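Transcriptional regulator PA3341 (Pseudomonas aeruginosa, PDB 2FBH) probably binds DNA as a winged helix-turn-helix transcription factor of the MarR family and carries bound zinc ions in the crystal. Local coordinates at residues Leu81-Ala86 against Val97-Ala102. Sequence-based numbering, arbitrary orientation.
Sequences LVRRLA and VLTPKA
Arg83 and Val97 face each other as the antiparallel hydrogen-bonded pair of a two-stranded hairpin, the wing of a MarR-type winged helix-turn-helix. Arg83 N donates to Val97 O, and Val97 N donates back to Arg83 O at 2.8 Å. Val82 and Leu98 form the adjacent non-hydrogen-bonded pair, their CA atoms 4.5 Å apart. Just past the strands one further backbone bond joins the segments, Thr99 N donating to Leu81 O from above the carbonyl plane, 51° out of it.

The packing is closest at this end. Leu81 CD2 rests on Ala102, 4.0 Å from its CB, while Thr99 OG1, held between its own backbone N and carbonyl carbon (chi1 63°), bonds to Gly80 O and accepts a weak capping bond from Ala102 N. The same rotation turns the methyl CG2 toward strand 82-85, where it meets Arg83 CG at 3.9 Å, the two side chains crossing at about a right angle.

The opposite end is looser and more open to solvent: Leu85 CB merely approaches Val97 CG2, at 4.4 Å. Beyond CG the exposed Arg83 chain leads away from segment 97-102 and bends at chi3 (71°), setting Leu85 CD2 against one guanidinium face, off toward its rim.

On the other face of the hairpin, Val82 and Leu98 both pack on Leu46 of helix 39-48, Val82 also touching Leu76 of helix 66-78. Thus the wing is seated against these two helices, with strand 82-85 following helix 66-78 and strand 95-98 leading through the turn that follows Thr99 into helix 102-120.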
# COMPACT_ATOMS: atom_id res chain seq x y z
N LEU A 81 22.52 -4.62 11.25
CA LEU A 81 22.34 -3.97 9.93
C LEU A 81 22.19 -2.45 10.04
O LEU A 81 22.49 -1.67 9.08
CB LEU A 81 21.14 -4.59 9.19
CG LEU A 81 21.31 -6.08 8.90
CD1 LEU A 81 19.97 -6.69 8.33
CD2 LEU A 81 22.50 -6.41 7.98
N VAL A 82 21.66 -1.99 11.18
CA VAL A 82 21.56 -0.56 11.42
C VAL A 82 22.10 -0.17 12.79
O VAL A 82 22.18 -1.02 13.67
CB VAL A 82 20.10 -0.03 11.35
CG1 VAL A 82 19.42 -0.34 9.90
CG2 VAL A 82 19.22 -0.59 12.40
N ARG A 83 22.44 1.11 12.94
CA ARG A 83 22.72 1.75 14.25
C ARG A 83 21.92 3.01 14.36
O ARG A 83 21.51 3.61 13.32
CB ARG A 83 24.21 2.04 14.40
CG ARG A 83 25.04 0.77 14.40
CD ARG A 83 26.46 1.08 14.63
NE ARG A 83 26.72 1.49 16.03
CZ ARG A 83 27.82 2.13 16.38
NH1 ARG A 83 28.04 2.51 17.65
NH2 ARG A 83 28.70 2.41 15.44
N ARG A 84 21.59 3.38 15.60
CA ARG A 84 20.98 4.68 15.87
C ARG A 84 22.00 5.58 16.54
O ARG A 84 22.43 5.27 17.66
CB ARG A 84 19.75 4.49 16.73
CG ARG A 84 18.81 3.49 16.11
CD ARG A 84 17.82 3.19 17.15
NE ARG A 84 17.51 1.78 17.18
CZ ARG A 84 16.29 1.30 17.19
NH1 ARG A 84 15.27 2.14 17.17
NH2 ARG A 84 16.08 -0.01 17.24
N LEU A 85 22.38 6.66 15.85
CA LEU A 85 23.60 7.44 16.14
C LEU A 85 23.33 8.94 16.02
O LEU A 85 22.38 9.34 15.37
CB LEU A 85 24.74 7.09 15.17
CG LEU A 85 25.54 5.80 15.42
CD1 LEU A 85 26.53 5.51 14.27
CD2 LEU A 85 26.31 5.89 16.73
N ALA A 86 24.18 9.75 16.67
CA ALA A 86 24.19 11.21 16.49
C ALA A 86 25.08 11.47 15.29
O ALA A 86 26.08 10.79 15.09
CB ALA A 86 24.75 11.91 17.71
N VAL A 97 21.52 4.75 10.71
CA VAL A 97 22.60 4.62 9.79
C VAL A 97 22.79 3.13 9.47
O VAL A 97 22.70 2.27 10.37
CB VAL A 97 23.93 5.18 10.42
CG1 VAL A 97 25.07 5.08 9.44
CG2 VAL A 97 23.72 6.64 10.89
N LEU A 98 23.11 2.82 8.23
CA LEU A 98 23.52 1.46 7.88
C LEU A 98 24.91 1.16 8.36
O LEU A 98 25.78 2.04 8.40
CB LEU A 98 23.53 1.28 6.35
CG LEU A 98 22.18 1.46 5.67
CD1 LEU A 98 22.35 1.65 4.13
CD2 LEU A 98 21.39 0.19 5.93
N THR A 99 25.15 -0.12 8.59
CA THR A 99 26.49 -0.61 8.90
C THR A 99 27.17 -1.20 7.66
O THR A 99 26.51 -1.62 6.70
CB THR A 99 26.42 -1.77 9.93
OG1 THR A 99 25.68 -2.85 9.36
CG2 THR A 99 25.73 -1.35 11.25
N PRO A 100 28.51 -1.26 7.69
CA PRO A 100 29.30 -1.97 6.69
C PRO A 100 28.79 -3.41 6.47
O PRO A 100 28.70 -3.84 5.33
CB PRO A 100 30.71 -1.95 7.30
CG PRO A 100 30.75 -0.59 7.86
CD PRO A 100 29.41 -0.55 8.64
N LYS A 101 28.39 -4.09 7.55
CA LYS A 101 27.78 -5.42 7.43
C LYS A 101 26.63 -5.40 6.47
O LYS A 101 26.40 -6.41 5.80
CB LYS A 101 27.24 -5.96 8.76
CG LYS A 101 26.67 -7.39 8.60
CD LYS A 101 26.20 -8.05 9.92
CE LYS A 101 25.33 -9.30 9.57
NZ LYS A 101 24.54 -9.93 10.69
N ALA A 102 25.87 -4.32 6.46
CA ALA A 102 24.65 -4.29 5.69
C ALA A 102 24.95 -4.21 4.19
O ALA A 102 24.04 -4.42 3.39
CB ALA A 102 23.80 -3.11 6.07